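Local atomic coordinates of putative oxidoreductase molybdopterin-binding subunit (Sulfolobus tokodaii, PDB entry 4ZOH), a protein that binds a pterin cytosine dinucleotide and probably forms the substrate-oxidising subunit of a molybdenum oxidoreductase of the aldehyde oxidase and xanthine dehydrogenase family. Residues G30-F36 and K237-V242; S426-D430 and V542-K547. All blocks are in the same frame, centred on the assembly; numbering follows the deposited sequence.

Contact 1 (G30-F36 and K237-V242); sequences GTLFVAF and KPLKWV
The carbonyl oxygen of Lys-240 takes one hydrogen bond and one CA-H...O contact, and a ring lies over it. Val-34 N donates to Lys-240 O over 2.8 Å, approaching nearly along the C=O axis, while Phe-33 CA offers the longer CA-H...O contact to the same oxygen. The Phe-33 ring lies with one face against it, Lys-240 O standing 3.5 Å above the plane toward the rim. Because CG of Phe-33 is anti to its backbone N (chi1 -164°), the ring runs on along the neighbouring segment, meeting the CG methylene of Lys-240 with CD2 and Val-242 with its CZ edge; it also packs on Ala-91 and Tyr-92 of helix 88-95. With an alanine here, Lys-240 O would lose its aromatic cover, and a gap would probably open between the Lys-240 methylenes, Val-242 and helix 88-95. Parallel pairing is plain in the alternation of bonds: Leu-32 N reaches Pro-238 O, and Leu-32 O receives Lys-240 N at 2.8 Å. Strand 32-38, from the a/b hammerhead region, thereby joins strand 239-241 of the molybdopterin-binding region in one mixed sheet, with antiparallel strand 79-85 on the other side of strand 32-38. Lys-240 curls back so that NZ forms salt bridges with Asp-24 and Glu-27. On the sheet face carrying Leu-32, Val-34 and Leu-239, Val-34 CG2 packs on Leu-239 CB at 3.9 Å. Farther along, water 1 bridges the carbonyl oxygens of Val-34 and Val-242. Phe-36 turns its edge to the Trp-241 five-membered ring in a T-shaped stack, planes at 83°, and water 2 accepts from both Phe-36 N and Trp-241 NE1.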
ATOM      1  N   GLY A  30      10.137  -1.751  -1.873  1.00 21.65           N
ATOM      2  CA  GLY A  30      11.101  -2.838  -2.007  1.00 22.42           C
ATOM      3  C   GLY A  30      10.576  -4.256  -2.121  1.00 22.08           C
ATOM      4  O   GLY A  30      11.310  -5.186  -1.870  1.00 23.27           O
ATOM      5  N   THR A  31       9.323  -4.436  -2.519  1.00 21.33           N
ATOM      6  CA  THR A  31       8.727  -5.766  -2.638  1.00 20.51           C
ATOM      7  C   THR A  31       9.545  -6.639  -3.570  1.00 20.11           C
ATOM      8  O   THR A  31       9.893  -6.201  -4.652  1.00 18.52           O
ATOM      9  CB  THR A  31       7.277  -5.672  -3.190  1.00 21.50           C
ATOM     10  OG1 THR A  31       6.438  -5.006  -2.200  1.00 20.22           O
ATOM     11  CG2 THR A  31       6.753  -7.094  -3.444  1.00 17.14           C
ATOM     12  N   LEU A  32       9.866  -7.841  -3.121  1.00 17.69           N
ATOM     13  CA  LEU A  32      10.557  -8.822  -3.923  1.00 20.50           C
ATOM     14  C   LEU A  32       9.554  -9.884  -4.444  1.00 20.34           C
ATOM     15  O   LEU A  32       8.464 -10.057  -3.867  1.00 22.03           O
ATOM     16  CB  LEU A  32      11.650  -9.529  -3.076  1.00 21.22           C
ATOM     17  CG  LEU A  32      12.822  -8.659  -2.574  1.00 21.27           C
ATOM     18  CD1 LEU A  32      13.718  -9.438  -1.608  1.00 19.11           C
ATOM     19  CD2 LEU A  32      13.628  -8.245  -3.771  1.00 20.97           C
ATOM     20  N   PHE A  33       9.917 -10.572  -5.526  1.00 19.50           N
ATOM     21  CA  PHE A  33       9.042 -11.592  -6.099  1.00 22.37           C
ATOM     22  C   PHE A  33       9.575 -12.977  -5.812  1.00 23.07           C
ATOM     23  O   PHE A  33      10.781 -13.210  -5.926  1.00 21.92           O
ATOM     24  CB  PHE A  33       8.814 -11.379  -7.597  1.00 21.00           C
ATOM     25  CG  PHE A  33       7.658 -12.163  -8.105  1.00 22.31           C
ATOM     26  CD1 PHE A  33       7.843 -13.479  -8.613  1.00 19.87           C
ATOM     27  CD2 PHE A  33       6.321 -11.640  -7.972  1.00 20.64           C
ATOM     28  CE1 PHE A  33       6.741 -14.225  -9.036  1.00 20.36           C
ATOM     29  CE2 PHE A  33       5.221 -12.400  -8.382  1.00 19.80           C
ATOM     30  CZ  PHE A  33       5.436 -13.688  -8.935  1.00 20.90           C
ATOM     31  N   VAL A  34       8.664 -13.874  -5.436  1.00 22.58           N
ATOM     32  CA  VAL A  34       8.965 -15.254  -4.989  1.00 22.54           C
ATOM     33  C   VAL A  34       8.325 -16.254  -5.957  1.00 24.29           C
ATOM     34  O   VAL A  34       7.131 -16.157  -6.250  1.00 24.22           O
ATOM     35  CB  VAL A  34       8.456 -15.444  -3.532  1.00 21.97           C
ATOM     36  CG1 VAL A  34       8.664 -16.855  -2.963  1.00 18.41           C
ATOM     37  CG2 VAL A  34       9.125 -14.422  -2.590  1.00 20.70           C
ATOM     38  N   ALA A  35       9.099 -17.220  -6.440  1.00 21.58           N
ATOM     39  CA  ALA A  35       8.532 -18.322  -7.221  1.00 21.77           C
ATOM     40  C   ALA A  35       9.013 -19.636  -6.610  1.00 25.06           C
ATOM     41  O   ALA A  35      10.106 -19.677  -6.005  1.00 26.16           O
ATOM     42  CB  ALA A  35       8.930 -18.180  -8.698  1.00 17.89           C
ATOM     43  N   PHE A  36       8.214 -20.699  -6.762  1.00 22.27           N
ATOM     44  CA  PHE A  36       8.583 -22.009  -6.296  1.00 23.05           C
ATOM     45  C   PHE A  36       9.031 -22.934  -7.422  1.00 26.12           C
ATOM     46  O   PHE A  36       8.406 -22.968  -8.478  1.00 30.72           O
ATOM     47  CB  PHE A  36       7.467 -22.636  -5.463  1.00 20.90           C
ATOM     48  CG  PHE A  36       7.164 -21.871  -4.228  1.00 21.09           C
ATOM     49  CD1 PHE A  36       7.563 -22.372  -2.953  1.00 20.06           C
ATOM     50  CD2 PHE A  36       6.481 -20.625  -4.302  1.00 19.40           C
ATOM     51  CE1 PHE A  36       7.305 -21.675  -1.787  1.00 19.77           C
ATOM     52  CE2 PHE A  36       6.218 -19.926  -3.109  1.00 18.89           C
ATOM     53  CZ  PHE A  36       6.635 -20.432  -1.862  1.00 19.73           C
ATOM     54  N   LYS A 237      12.120  -7.928   3.807  1.00 24.78           N
ATOM     55  CA  LYS A 237      11.526  -7.175   2.711  1.00 21.79           C
ATOM     56  C   LYS A 237      10.133  -7.764   2.501  1.00 23.52           C
ATOM     57  O   LYS A 237       9.849  -8.896   2.930  1.00 20.87           O
ATOM     58  CB  LYS A 237      12.335  -7.262   1.415  1.00 24.39           C
ATOM     59  CG  LYS A 237      13.829  -6.938   1.511  1.00 25.58           C
ATOM     60  CD  LYS A 237      14.044  -5.433   1.489  1.00 29.59           C
ATOM     61  CE  LYS A 237      15.506  -5.121   1.798  1.00 33.36           C
ATOM     62  NZ  LYS A 237      15.762  -3.692   1.514  1.00 36.87           N
ATOM     63  N   PRO A 238       9.218  -6.959   1.935  1.00 22.42           N
ATOM     64  CA  PRO A 238       7.980  -7.567   1.497  1.00 20.61           C
ATOM     65  C   PRO A 238       8.222  -8.543   0.308  1.00 21.56           C
ATOM     66  O   PRO A 238       9.114  -8.331  -0.506  1.00 18.89           O
ATOM     67  CB  PRO A 238       7.153  -6.375   1.035  1.00 19.45           C
ATOM     68  CG  PRO A 238       7.849  -5.147   1.592  1.00 18.75           C
ATOM     69  CD  PRO A 238       9.297  -5.516   1.583  1.00 19.44           C
ATOM     70  N   LEU A 239       7.448  -9.623   0.283  1.00 18.10           N
ATOM     71  CA  LEU A 239       7.674 -10.732  -0.621  1.00 19.27           C
ATOM     72  C   LEU A 239       6.287 -11.037  -1.205  1.00 19.75           C
ATOM     73  O   LEU A 239       5.340 -11.344  -0.443  1.00 18.48           O
ATOM     74  CB  LEU A 239       8.115 -11.956   0.217  1.00 19.10           C
ATOM     75  CG  LEU A 239       9.433 -11.893   1.066  1.00 20.89           C
ATOM     76  CD1 LEU A 239       9.721 -13.331   1.567  1.00 18.88           C
ATOM     77  CD2 LEU A 239      10.658 -11.336   0.320  1.00 17.11           C
ATOM     78  N   LYS A 240       6.203 -10.925  -2.531  1.00 18.53           N
ATOM     79  CA  LYS A 240       4.998 -11.188  -3.315  1.00 20.44           C
ATOM     80  C   LYS A 240       5.134 -12.552  -3.980  1.00 19.79           C
ATOM     81  O   LYS A 240       6.126 -12.829  -4.677  1.00 18.70           O
ATOM     82  CB  LYS A 240       4.849 -10.111  -4.432  1.00 18.50           C
ATOM     83  CG  LYS A 240       3.727 -10.342  -5.446  1.00 19.42           C
ATOM     84  CD  LYS A 240       2.340 -10.008  -4.825  1.00 20.98           C
ATOM     85  CE  LYS A 240       2.080  -8.504  -4.597  1.00 19.78           C
ATOM     86  NZ  LYS A 240       2.035  -7.830  -5.962  1.00 18.19           N
ATOM     87  N   TRP A 241       4.132 -13.389  -3.777  1.00 17.24           N
ATOM     88  CA  TRP A 241       4.117 -14.640  -4.476  1.00 17.87           C
ATOM     89  C   TRP A 241       2.837 -14.709  -5.365  1.00 19.28           C
ATOM     90  O   TRP A 241       1.695 -14.576  -4.823  1.00 17.63           O
ATOM     91  CB  TRP A 241       4.039 -15.772  -3.448  1.00 16.05           C
ATOM     92  CG  TRP A 241       3.653 -17.097  -4.133  1.00 17.70           C
ATOM     93  CD1 TRP A 241       4.332 -17.734  -5.115  1.00 17.38           C
ATOM     94  CD2 TRP A 241       2.453 -17.874  -3.918  1.00 17.23           C
ATOM     95  NE1 TRP A 241       3.662 -18.914  -5.480  1.00 16.46           N
ATOM     96  CE2 TRP A 241       2.528 -19.016  -4.747  1.00 16.65           C
ATOM     97  CE3 TRP A 241       1.352 -17.744  -3.062  1.00 17.04           C
ATOM     98  CZ2 TRP A 241       1.497 -20.018  -4.779  1.00 17.15           C
ATOM     99  CZ3 TRP A 241       0.366 -18.774  -3.049  1.00 16.37           C
ATOM    100  CH2 TRP A 241       0.445 -19.874  -3.925  1.00 15.95           C
ATOM    101  N   VAL A 242       3.009 -14.935  -6.671  1.00 19.72           N
ATOM    102  CA  VAL A 242       1.843 -15.218  -7.538  1.00 19.29           C
ATOM    103  C   VAL A 242       2.214 -16.358  -8.494  1.00 18.20           C
ATOM    104  O   VAL A 242       3.044 -16.183  -9.330  1.00 16.98           O
ATOM    105  CB  VAL A 242       1.351 -14.002  -8.341  1.00 20.38           C
ATOM    106  CG1 VAL A 242       0.106 -14.365  -9.185  1.00 19.46           C
ATOM    107  CG2 VAL A 242       1.054 -12.829  -7.419  1.00 18.48           C
TER
HETATM  108  O   HOH W   1       5.575 -17.351  -8.268  1.00 21.67           O
HETATM  109  O   HOH W   2       5.375 -20.114  -7.697  1.00 21.03           O

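Contact 2 (S426-D430 and V542-K547); sequences SVKYD and VKNAFK
Val-542 sets its two methyls against the end of strand 420-427 and the turn that follows it. CG2 meets Val-427 CG1 at 3.7 Å, and CG1, anti to the backbone N (chi1 167°), is pressed close to the carbonyl oxygens of Lys-428 and Tyr-429. One residue on, Lys-543 lays its aliphatic chain across a face of the Tyr-429 ring, with CG 3.9 Å from the ring centroid in a CH-pi contact. Phe-546, a helical turn after Val-542, takes another part of the same tyrosine. Tyr-429 CB sits over the Phe-546 face, and the tyrosine edge leans toward that face in an offset edge-to-face pair, planes at 82°. Phe-546 CE2 also comes within 3.4 Å of Tyr-429 N, whose hydrogen bond goes to Asp-477 of the second subunit; Trp-420 of that subunit meets the phenylalanine ring too. Last comes Lys-547, whose CE lies 3.9 Å from Tyr-429 OH. No hydrogen bond joins the two segments. Apolar and aromatic packing instead seats helix 538-547 on the turn of a beta hairpin, made by antiparallel strands 420-427 and 433-437, at the interface between two copies of the protein.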
ATOM      1  N   SER A 426     -20.492  -0.555  14.665  1.00 21.22           N
ATOM      2  CA  SER A 426     -19.951   0.561  15.415  1.00 22.09           C
ATOM      3  C   SER A 426     -20.491   1.892  14.938  1.00 22.12           C
ATOM      4  O   SER A 426     -20.595   2.110  13.726  1.00 24.01           O
ATOM      5  CB  SER A 426     -18.433   0.503  15.207  1.00 21.64           C
ATOM      6  OG  SER A 426     -17.816   1.586  15.802  1.00 22.57           O
ATOM      7  N   VAL A 427     -20.714   2.840  15.831  1.00 22.64           N
ATOM      8  CA  VAL A 427     -21.247   4.138  15.384  1.00 22.72           C
ATOM      9  C   VAL A 427     -20.355   5.264  15.811  1.00 24.29           C
ATOM     10  O   VAL A 427     -20.020   5.381  17.008  1.00 26.37           O
ATOM     11  CB  VAL A 427     -22.690   4.391  15.937  1.00 24.37           C
ATOM     12  CG1 VAL A 427     -23.259   5.719  15.423  1.00 21.58           C
ATOM     13  CG2 VAL A 427     -23.591   3.185  15.601  1.00 21.61           C
ATOM     14  N   LYS A 428     -19.962   6.119  14.856  1.00 21.66           N
ATOM     15  CA  LYS A 428     -18.976   7.177  15.175  1.00 21.79           C
ATOM     16  C   LYS A 428     -19.792   8.405  15.733  1.00 25.18           C
ATOM     17  O   LYS A 428     -21.023   8.460  15.603  1.00 22.07           O
ATOM     18  CB  LYS A 428     -18.186   7.575  13.940  1.00 20.45           C
ATOM     19  CG  LYS A 428     -17.397   6.428  13.279  1.00 20.41           C
ATOM     20  CD  LYS A 428     -16.298   6.898  12.332  1.00 18.01           C
ATOM     21  CE  LYS A 428     -15.297   5.726  12.035  1.00 19.18           C
ATOM     22  NZ  LYS A 428     -14.567   5.343  13.290  1.00 15.89           N
ATOM     23  N   TYR A 429     -19.117   9.356  16.339  1.00 24.51           N
ATOM     24  CA  TYR A 429     -19.772  10.523  16.921  1.00 26.61           C
ATOM     25  C   TYR A 429     -20.674  11.244  15.948  1.00 29.28           C
ATOM     26  O   TYR A 429     -21.743  11.702  16.399  1.00 25.86           O
ATOM     27  CB  TYR A 429     -18.722  11.504  17.402  1.00 28.32           C
ATOM     28  CG  TYR A 429     -19.242  12.686  18.185  1.00 30.87           C
ATOM     29  CD1 TYR A 429     -19.656  12.570  19.531  1.00 28.53           C
ATOM     30  CD2 TYR A 429     -19.273  13.952  17.595  1.00 30.13           C
ATOM     31  CE1 TYR A 429     -20.086  13.707  20.232  1.00 32.06           C
ATOM     32  CE2 TYR A 429     -19.740  15.076  18.287  1.00 28.51           C
ATOM     33  CZ  TYR A 429     -20.105  14.961  19.601  1.00 29.16           C
ATOM     34  OH  TYR A 429     -20.521  16.117  20.240  1.00 35.95           O
ATOM     35  N   ASP A 430     -20.233  11.373  14.661  1.00 25.66           N
ATOM     36  CA  ASP A 430     -21.005  12.104  13.619  1.00 24.57           C
ATOM     37  C   ASP A 430     -22.213  11.247  13.201  1.00 27.28           C
ATOM     38  O   ASP A 430     -23.097  11.737  12.510  1.00 25.72           O
ATOM     39  CB  ASP A 430     -20.140  12.472  12.421  1.00 24.02           C
ATOM     40  CG  ASP A 430     -19.312  11.225  11.902  1.00 24.90           C
ATOM     41  OD1 ASP A 430     -18.342  10.775  12.579  1.00 23.74           O
ATOM     42  OD2 ASP A 430     -19.712  10.666  10.881  1.00 20.41           O
ATOM     43  N   VAL A 542     -26.573   9.566  19.621  1.00 35.48           N
ATOM     44  CA  VAL A 542     -25.204   9.137  19.382  1.00 27.46           C
ATOM     45  C   VAL A 542     -24.285  10.145  20.084  1.00 28.01           C
ATOM     46  O   VAL A 542     -23.450   9.761  20.881  1.00 29.46           O
ATOM     47  CB  VAL A 542     -24.906   9.048  17.888  1.00 25.84           C
ATOM     48  CG1 VAL A 542     -23.388   8.900  17.659  1.00 24.88           C
ATOM     49  CG2 VAL A 542     -25.658   7.887  17.239  1.00 23.06           C
ATOM     50  N   LYS A 543     -24.440  11.444  19.828  1.00 30.49           N
ATOM     51  CA  LYS A 543     -23.569  12.436  20.535  1.00 31.85           C
ATOM     52  C   LYS A 543     -23.632  12.405  22.066  1.00 35.57           C
ATOM     53  O   LYS A 543     -22.601  12.521  22.782  1.00 34.98           O
ATOM     54  CB  LYS A 543     -23.800  13.797  20.005  1.00 30.11           C
ATOM     55  CG  LYS A 543     -23.584  13.793  18.527  1.00 31.99           C
ATOM     56  CD  LYS A 543     -23.577  15.202  18.046  1.00 33.73           C
ATOM     57  CE  LYS A 543     -23.327  15.236  16.547  1.00 32.42           C
ATOM     58  NZ  LYS A 543     -22.606  16.499  16.365  1.00 43.52           N
ATOM     59  N   ASN A 544     -24.844  12.200  22.559  1.00 37.45           N
ATOM     60  CA  ASN A 544     -25.069  12.014  23.971  1.00 40.56           C
ATOM     61  C   ASN A 544     -24.505  10.709  24.493  1.00 38.63           C
ATOM     62  O   ASN A 544     -24.069  10.672  25.621  1.00 40.00           O
ATOM     63  CB  ASN A 544     -26.557  12.263  24.353  1.00 44.66           C
ATOM     64  CG  ASN A 544     -26.893  13.762  24.320  1.00 56.32           C
ATOM     65  OD1 ASN A 544     -26.475  14.523  25.213  1.00 52.47           O
ATOM     66  ND2 ASN A 544     -27.559  14.217  23.236  1.00 52.73           N
ATOM     67  N   ALA A 545     -24.485   9.647  23.696  1.00 35.65           N
ATOM     68  CA  ALA A 545     -23.816   8.423  24.171  1.00 37.32           C
ATOM     69  C   ALA A 545     -22.324   8.645  24.463  1.00 36.83           C
ATOM     70  O   ALA A 545     -21.801   8.135  25.444  1.00 34.57           O
ATOM     71  CB  ALA A 545     -24.009   7.260  23.194  1.00 38.90           C
ATOM     72  N   PHE A 546     -21.655   9.413  23.602  1.00 34.20           N
ATOM     73  CA  PHE A 546     -20.277   9.732  23.793  1.00 31.41           C
ATOM     74  C   PHE A 546     -20.085  10.619  25.049  1.00 33.98           C
ATOM     75  O   PHE A 546     -19.227  10.324  25.907  1.00 29.30           O
ATOM     76  CB  PHE A 546     -19.722  10.399  22.526  1.00 30.68           C
ATOM     77  CG  PHE A 546     -19.277   9.424  21.447  1.00 26.97           C
ATOM     78  CD1 PHE A 546     -17.916   9.033  21.361  1.00 26.95           C
ATOM     79  CD2 PHE A 546     -20.176   8.924  20.478  1.00 26.91           C
ATOM     80  CE1 PHE A 546     -17.463   8.168  20.356  1.00 26.38           C
ATOM     81  CE2 PHE A 546     -19.729   8.056  19.454  1.00 28.09           C
ATOM     82  CZ  PHE A 546     -18.357   7.663  19.396  1.00 26.19           C
ATOM     83  N   LYS A 547     -20.893  11.664  25.197  1.00 38.33           N
ATOM     84  CA  LYS A 547     -20.819  12.558  26.399  1.00 40.19           C
ATOM     85  C   LYS A 547     -21.054  11.808  27.717  1.00 38.16           C
ATOM     86  O   LYS A 547     -20.456  12.123  28.713  1.00 43.61           O
ATOM     87  CB  LYS A 547     -21.808  13.719  26.306  1.00 42.40           C
ATOM     88  CG  LYS A 547     -21.276  14.955  25.622  1.00 47.85           C
ATOM     89  CD  LYS A 547     -22.437  15.836  25.147  1.00 46.58           C
ATOM     90  CE  LYS A 547     -22.145  16.337  23.742  1.00 48.63           C
ATOM     91  NZ  LYS A 547     -22.850  17.593  23.391  1.00 55.22           N
TER

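Contact 1 and contact 2 illustrate two ways of joining distant parts of one chain: backbone pairing within a sheet, and side-chain packing of a helix on a hairpin turn. They follow in series along the sequence, contact 1 closing before contact 2 opens. Their centres are 43 Å apart and their nearest atoms about 27 Å, so neither touches the other. The centre of contact 2 lies farther from the centre of the chain (about 40 Å) than that of contact 1 (about 28 Å). The pterin cytosine dinucleotide pocket is lined by residues spread between positions 213 and 672; contact 1 ties the first molybdopterin-binding region to the hammerhead region, whereas both segments of contact 2 lie within the second.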